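Local structure of putative CRISPR-associated endoribonuclease-like protein Cas6nc (3QJL) at residues A[6-20]-A[70-84]. The protein binds CRISPR RNA as a Cas6-family protein of the prokaryotic adaptive immune system and resembles the endoribonucleases that process it. Residues are numbered along the deposited sequence; the frame is centred on the assembly and turned at random.
Sequences RIEVKLLPLKDNPIL and KGIEILSDDVSLYIS. With nucleotides of chain B; nucleotides of chain D.
Glu8 and Tyr82 run side by side from a non-hydrogen-bonded antiparallel pair, Glu8 CB lying 3.6 Å from Tyr82 CE2 and the carboxylate turned 51° from the ring. Glu8 CG stands anti to the backbone N (chi1 164°), and the extended chain carries the carboxylate past the ring towards Ser80, whose OG gives OE1 a weak hydrogen bond; OE2 pairs with Lys117. G1 of chain B lays its C8 over the centre of one Tyr82 ring face, 3.8 Å above it. Arg6 meets N7 of G1 with its guanidinium edge, NH1 donating in plane at 3.2 Å, so the Arg6 and Tyr82 end of this face receives the nucleotide. Further along, Lys10 bends at its last torsion to bring NZ over the carboxylate plane of Asp78, 3.1 Å from OD1. The reverse face is apolar: Ile7 CG1 lies 3.9 Å from Ile83 CB, and Leu11 CB meets Val79 CG2. Beyond the loops a second ladder pairs Leu20 with Ile72, whose CD1 touches the adenine of A6 of chain D at 3.4 Å from C6. Strands 5-13 and 79-85, joined by reciprocal backbone bonds such as Ile7 with Ile83, are neighbours within the ferredoxin-like sheet, flanked by 109-118 and 55-60, while 71-74 lies between 19-20 and 64-67.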
loop_
_atom_site.group_PDB
_atom_site.type_symbol
_atom_site.label_atom_id
_atom_site.label_comp_id
_atom_site.label_asym_id
_atom_site.label_seq_id
_atom_site.Cartn_x
_atom_site.Cartn_y
_atom_site.Cartn_z
ATOM N N ARG A 6 26.672 5.912 -1.853
ATOM C CA ARG A 6 25.296 6.350 -1.788
ATOM C C ARG A 6 25.254 7.531 -0.829
ATOM O O ARG A 6 25.864 7.481 0.229
ATOM C CB ARG A 6 24.426 5.202 -1.281
ATOM C CG ARG A 6 23.012 5.606 -0.957
ATOM C CD ARG A 6 22.133 4.403 -0.637
ATOM N NE ARG A 6 22.048 3.430 -1.728
ATOM C CZ ARG A 6 20.994 2.648 -1.941
ATOM N NH1 ARG A 6 19.937 2.737 -1.147
ATOM N NH2 ARG A 6 20.988 1.788 -2.949
ATOM N N ILE A 7 24.553 8.597 -1.183
ATOM C CA ILE A 7 24.522 9.761 -0.305
ATOM C C ILE A 7 23.121 10.167 0.157
ATOM O O ILE A 7 22.125 9.923 -0.523
ATOM C CB ILE A 7 25.225 10.985 -0.936
ATOM C CG1 ILE A 7 24.628 11.306 -2.307
ATOM C CG2 ILE A 7 26.698 10.731 -1.066
ATOM C CD1 ILE A 7 25.149 12.598 -2.905
ATOM N N GLU A 8 23.063 10.789 1.327
ATOM C CA GLU A 8 21.848 11.399 1.808
ATOM C C GLU A 8 21.981 12.904 1.787
ATOM O O GLU A 8 22.832 13.470 2.464
ATOM C CB GLU A 8 21.547 10.938 3.226
ATOM C CG GLU A 8 20.522 11.798 3.934
ATOM C CD GLU A 8 20.081 11.193 5.245
ATOM O OE1 GLU A 8 19.117 11.715 5.855
ATOM O OE2 GLU A 8 20.694 10.183 5.658
ATOM N N VAL A 9 21.129 13.546 1.006
ATOM C CA VAL A 9 21.054 14.992 0.935
ATOM C C VAL A 9 19.880 15.472 1.774
ATOM O O VAL A 9 18.743 15.154 1.466
ATOM C CB VAL A 9 20.767 15.427 -0.505
ATOM C CG1 VAL A 9 20.608 16.934 -0.587
ATOM C CG2 VAL A 9 21.846 14.909 -1.450
ATOM N N LYS A 10 20.130 16.238 2.828
ATOM C CA LYS A 10 19.030 16.797 3.609
ATOM C C LYS A 10 18.509 18.084 2.989
ATOM O O LYS A 10 19.275 18.914 2.537
ATOM C CB LYS A 10 19.441 17.025 5.062
ATOM C CG LYS A 10 19.376 15.779 5.925
ATOM C CD LYS A 10 19.499 16.134 7.396
ATOM C CE LYS A 10 19.334 14.911 8.298
ATOM N NZ LYS A 10 17.897 14.578 8.582
ATOM N N LEU A 11 17.195 18.243 2.950
ATOM C CA LEU A 11 16.615 19.454 2.397
ATOM C C LEU A 11 15.728 20.142 3.420
ATOM O O LEU A 11 15.068 19.488 4.239
ATOM C CB LEU A 11 15.824 19.146 1.136
ATOM C CG LEU A 11 16.655 18.585 -0.008
ATOM C CD1 LEU A 11 15.791 17.752 -0.895
ATOM C CD2 LEU A 11 17.305 19.700 -0.799
ATOM N N LEU A 12 15.739 21.470 3.380
ATOM C CA LEU A 12 14.976 22.276 4.318
ATOM C C LEU A 12 13.921 23.064 3.566
ATOM O O LEU A 12 14.254 23.857 2.684
ATOM C CB LEU A 12 15.907 23.214 5.080
ATOM C CG LEU A 12 17.132 22.509 5.678
ATOM C CD1 LEU A 12 18.335 23.448 5.759
ATOM C CD2 LEU A 12 16.823 21.901 7.039
ATOM N N PRO A 13 12.642 22.817 3.885
ATOM C CA PRO A 13 11.518 23.544 3.288
ATOM C C PRO A 13 11.568 24.982 3.764
ATOM O O PRO A 13 11.709 25.198 4.962
ATOM C CB PRO A 13 10.291 22.847 3.883
ATOM C CG PRO A 13 10.806 21.589 4.507
ATOM C CD PRO A 13 12.198 21.879 4.923
ATOM N N LEU A 14 11.440 25.945 2.861
ATOM C CA LEU A 14 11.664 27.342 3.228
ATOM C C LEU A 14 10.582 28.013 4.081
ATOM O O LEU A 14 10.884 28.580 5.133
ATOM C CB LEU A 14 12.003 28.189 1.999
ATOM C CG LEU A 14 13.408 27.875 1.478
ATOM C CD1 LEU A 14 13.888 28.926 0.481
ATOM C CD2 LEU A 14 14.374 27.751 2.647
ATOM N N LYS A 15 9.332 27.965 3.648
ATOM C CA LYS A 15 8.318 28.717 4.371
ATOM C C LYS A 15 7.525 27.848 5.334
ATOM O O LYS A 15 7.783 26.650 5.449
ATOM C CB LYS A 15 7.409 29.452 3.393
ATOM C CG LYS A 15 8.181 30.420 2.517
ATOM C CD LYS A 15 7.267 31.300 1.687
ATOM C CE LYS A 15 8.052 32.456 1.090
ATOM N NZ LYS A 15 9.291 31.983 0.406
ATOM N N ASP A 16 6.584 28.463 6.048
ATOM C CA ASP A 16 5.697 27.722 6.946
ATOM C C ASP A 16 4.637 27.003 6.124
ATOM O O ASP A 16 4.317 27.428 5.010
ATOM C CB ASP A 16 5.022 28.651 7.965
ATOM C CG ASP A 16 6.001 29.610 8.625
ATOM O OD1 ASP A 16 6.880 29.144 9.390
ATOM O OD2 ASP A 16 5.879 30.832 8.384
ATOM N N ASN A 17 4.099 25.920 6.679
ATOM C CA ASN A 17 3.093 25.110 5.985
ATOM C C ASN A 17 3.545 24.706 4.590
ATOM O O ASN A 17 2.822 24.925 3.605
ATOM C CB ASN A 17 1.754 25.853 5.899
ATOM C CG ASN A 17 1.250 26.302 7.258
ATOM O OD1 ASN A 17 1.644 25.756 8.294
ATOM N ND2 ASN A 17 0.376 27.301 7.262
ATOM N N PRO A 18 4.746 24.114 4.499
ATOM C CA PRO A 18 5.272 23.761 3.184
ATOM C C PRO A 18 4.518 22.547 2.651
ATOM O O PRO A 18 4.134 21.674 3.436
ATOM C CB PRO A 18 6.735 23.428 3.482
ATOM C CG PRO A 18 6.714 22.894 4.873
ATOM C CD PRO A 18 5.609 23.630 5.593
ATOM N N ILE A 19 4.298 22.512 1.340
ATOM C CA ILE A 19 3.599 21.409 0.694
ATOM C C ILE A 19 4.347 20.917 -0.542
ATOM O O ILE A 19 4.571 21.664 -1.497
ATOM C CB ILE A 19 2.141 21.798 0.318
ATOM C CG1 ILE A 19 1.299 21.979 1.584
ATOM C CG2 ILE A 19 1.497 20.744 -0.597
ATOM C CD1 ILE A 19 -0.018 22.652 1.342
ATOM N N LEU A 20 4.718 19.644 -0.515
ATOM C CA LEU A 20 5.442 19.016 -1.611
ATOM C C LEU A 20 4.485 18.448 -2.663
ATOM O O LEU A 20 3.661 17.591 -2.356
ATOM C CB LEU A 20 6.313 17.899 -1.039
ATOM C CG LEU A 20 7.107 17.019 -1.996
ATOM C CD1 LEU A 20 8.005 17.855 -2.878
ATOM C CD2 LEU A 20 7.907 16.023 -1.199
ATOM N N LYS A 70 -3.420 19.359 -3.431
ATOM C CA LYS A 70 -2.172 20.121 -3.353
ATOM C C LYS A 70 -0.916 19.225 -3.399
ATOM O O LYS A 70 -0.090 19.322 -4.319
ATOM C CB LYS A 70 -2.169 21.020 -2.104
ATOM C CG LYS A 70 -2.846 22.392 -2.291
ATOM C CD LYS A 70 -3.881 22.706 -1.189
ATOM C CE LYS A 70 -5.307 22.266 -1.602
ATOM N NZ LYS A 70 -6.283 22.081 -0.466
ATOM N N GLY A 71 -0.775 18.352 -2.409
ATOM C CA GLY A 71 0.395 17.505 -2.330
ATOM C C GLY A 71 0.568 17.003 -0.915
ATOM O O GLY A 71 -0.410 16.878 -0.176
ATOM N N ILE A 72 1.814 16.705 -0.551
ATOM C CA ILE A 72 2.159 16.170 0.759
ATOM C C ILE A 72 2.526 17.276 1.739
ATOM O O ILE A 72 3.411 18.086 1.482
ATOM C CB ILE A 72 3.348 15.201 0.635
ATOM C CG1 ILE A 72 3.096 14.217 -0.512
ATOM C CG2 ILE A 72 3.614 14.486 1.961
ATOM C CD1 ILE A 72 4.269 13.339 -0.853
ATOM N N GLU A 73 1.840 17.309 2.869
ATOM C CA GLU A 73 2.152 18.271 3.906
ATOM C C GLU A 73 3.399 17.822 4.637
ATOM O O GLU A 73 3.408 16.734 5.207
ATOM C CB GLU A 73 1.019 18.319 4.920
ATOM C CG GLU A 73 0.099 19.509 4.798
ATOM C CD GLU A 73 -1.020 19.465 5.829
ATOM O OE1 GLU A 73 -2.199 19.605 5.432
ATOM O OE2 GLU A 73 -0.720 19.282 7.032
ATOM N N ILE A 74 4.432 18.661 4.676
ATOM C CA ILE A 74 5.648 18.291 5.393
ATOM C C ILE A 74 5.555 18.761 6.847
ATOM O O ILE A 74 5.591 19.959 7.126
ATOM C CB ILE A 74 6.902 18.915 4.738
ATOM C CG1 ILE A 74 7.137 18.319 3.356
ATOM C CG2 ILE A 74 8.124 18.667 5.591
ATOM C CD1 ILE A 74 8.105 19.096 2.527
ATOM N N LEU A 75 5.419 17.812 7.769
ATOM C CA LEU A 75 5.385 18.137 9.191
ATOM C C LEU A 75 6.740 17.920 9.854
ATOM O O LEU A 75 6.919 18.204 11.041
ATOM C CB LEU A 75 4.313 17.326 9.909
ATOM C CG LEU A 75 2.888 17.569 9.415
ATOM C CD1 LEU A 75 1.886 17.182 10.492
ATOM C CD2 LEU A 75 2.693 19.016 9.012
ATOM N N SER A 76 7.685 17.390 9.085
ATOM C CA SER A 76 9.057 17.259 9.541
ATOM C C SER A 76 9.801 18.585 9.387
ATOM O O SER A 76 9.366 19.448 8.621
ATOM C CB SER A 76 9.758 16.124 8.800
ATOM O OG SER A 76 9.605 14.915 9.518
ATOM N N ASP A 77 10.885 18.761 10.144
ATOM C CA ASP A 77 11.758 19.937 9.985
ATOM C C ASP A 77 12.549 19.882 8.681
ATOM O O ASP A 77 12.761 20.907 8.033
ATOM C CB ASP A 77 12.724 20.092 11.170
ATOM C CG ASP A 77 12.009 20.421 12.471
ATOM O OD1 ASP A 77 10.990 21.146 12.423
ATOM O OD2 ASP A 77 12.460 19.948 13.540
ATOM N N ASP A 78 12.982 18.686 8.296
ATOM C CA ASP A 78 13.635 18.510 7.003
ATOM C C ASP A 78 13.144 17.263 6.256
ATOM O O ASP A 78 12.365 16.466 6.777
ATOM C CB ASP A 78 15.157 18.441 7.169
ATOM C CG ASP A 78 15.599 17.269 8.038
ATOM O OD1 ASP A 78 15.398 16.098 7.626
ATOM O OD2 ASP A 78 16.152 17.513 9.133
ATOM N N VAL A 79 13.639 17.101 5.036
ATOM C CA VAL A 79 13.342 15.944 4.214
ATOM C C VAL A 79 14.651 15.432 3.628
ATOM O O VAL A 79 15.566 16.212 3.414
ATOM C CB VAL A 79 12.387 16.320 3.078
ATOM C CG1 VAL A 79 11.048 16.716 3.634
ATOM C CG2 VAL A 79 12.959 17.461 2.249
ATOM N N SER A 80 14.750 14.142 3.345
ATOM C CA SER A 80 15.982 13.606 2.788
ATOM C C SER A 80 15.751 13.146 1.364
ATOM O O SER A 80 14.629 12.869 0.967
ATOM C CB SER A 80 16.491 12.442 3.631
ATOM O OG SER A 80 15.972 12.540 4.933
ATOM N N LEU A 81 16.814 13.093 0.584
ATOM C CA LEU A 81 16.736 12.559 -0.756
ATOM C C LEU A 81 17.957 11.694 -0.965
ATOM O O LEU A 81 19.069 12.198 -0.931
ATOM C CB LEU A 81 16.760 13.710 -1.741
ATOM C CG LEU A 81 17.014 13.360 -3.196
ATOM C CD1 LEU A 81 15.717 13.002 -3.878
ATOM C CD2 LEU A 81 17.662 14.534 -3.893
ATOM N N TYR A 82 17.771 10.403 -1.195
ATOM C CA TYR A 82 18.914 9.509 -1.329
ATOM C C TYR A 82 19.311 9.340 -2.779
ATOM O O TYR A 82 18.449 9.207 -3.640
ATOM C CB TYR A 82 18.597 8.156 -0.714
ATOM C CG TYR A 82 18.304 8.268 0.749
ATOM C CD1 TYR A 82 17.008 8.441 1.202
ATOM C CD2 TYR A 82 19.322 8.225 1.680
ATOM C CE1 TYR A 82 16.736 8.555 2.541
ATOM C CE2 TYR A 82 19.056 8.337 3.020
ATOM C CZ TYR A 82 17.764 8.503 3.447
ATOM O OH TYR A 82 17.498 8.619 4.788
ATOM N N ILE A 83 20.614 9.351 -3.046
ATOM C CA ILE A 83 21.132 9.247 -4.405
ATOM C C ILE A 83 22.148 8.120 -4.441
ATOM O O ILE A 83 22.881 7.934 -3.484
ATOM C CB ILE A 83 21.793 10.573 -4.819
ATOM C CG1 ILE A 83 20.809 11.726 -4.618
ATOM C CG2 ILE A 83 22.286 10.529 -6.261
ATOM C CD1 ILE A 83 21.287 13.047 -5.150
ATOM N N SER A 84 22.205 7.363 -5.529
ATOM C CA SER A 84 23.100 6.207 -5.575
ATOM C C SER A 84 23.750 6.044 -6.946
ATOM O O SER A 84 23.236 6.540 -7.945
ATOM C CB SER A 84 22.331 4.935 -5.185
ATOM O OG SER A 84 23.163 3.787 -5.145
ATOM O "O5'" G B 1 20.383 6.495 6.821
ATOM C "C5'" G B 1 19.527 5.684 7.624
ATOM C "C4'" G B 1 18.134 5.594 7.043
ATOM O "O4'" G B 1 18.227 5.658 5.592
ATOM C "C3'" G B 1 17.373 4.308 7.371
ATOM O "O3'" G B 1 15.962 4.578 7.465
ATOM C "C2'" G B 1 17.647 3.438 6.140
ATOM O "O2'" G B 1 16.688 2.423 5.898
ATOM C "C1'" G B 1 17.673 4.485 5.022
ATOM N N9 G B 1 18.496 4.107 3.860
ATOM C C8 G B 1 18.287 4.511 2.560
ATOM N N7 G B 1 19.159 4.032 1.716
ATOM C C5 G B 1 20.005 3.266 2.502
ATOM C C6 G B 1 21.144 2.505 2.137
ATOM O O6 G B 1 21.632 2.355 1.011
ATOM N N1 G B 1 21.731 1.875 3.233
ATOM C C2 G B 1 21.279 1.963 4.525
ATOM N N2 G B 1 21.984 1.277 5.443
ATOM N N3 G B 1 20.215 2.674 4.879
ATOM C C4 G B 1 19.623 3.300 3.829
ATOM P P A D 6 1.008 8.129 3.098
ATOM O OP1 A D 6 1.854 6.981 3.494
ATOM O OP2 A D 6 1.517 9.499 3.324
ATOM O "O5'" A D 6 0.562 7.962 1.584
ATOM C "C5'" A D 6 -0.374 8.852 0.991
ATOM C "C4'" A D 6 -0.234 8.888 -0.512
ATOM O "O4'" A D 6 0.935 9.672 -0.857
ATOM C "C3'" A D 6 -0.051 7.532 -1.186
ATOM O "O3'" A D 6 -0.654 7.562 -2.484
ATOM C "C2'" A D 6 1.463 7.428 -1.332
ATOM O "O2'" A D 6 1.881 6.585 -2.381
ATOM C "C1'" A D 6 1.858 8.884 -1.581
ATOM N N9 A D 6 3.197 9.235 -1.102
ATOM C C8 A D 6 3.731 8.982 0.139
ATOM N N7 A D 6 4.954 9.439 0.325
ATOM C C5 A D 6 5.241 10.051 -0.881
ATOM C C6 A D 6 6.386 10.726 -1.325
ATOM N N6 A D 6 7.481 10.895 -0.579
ATOM N N1 A D 6 6.355 11.231 -2.575
ATOM C C2 A D 6 5.250 11.057 -3.320
ATOM N N3 A D 6 4.115 10.431 -3.020
ATOM C C4 A D 6 4.172 9.947 -1.766
#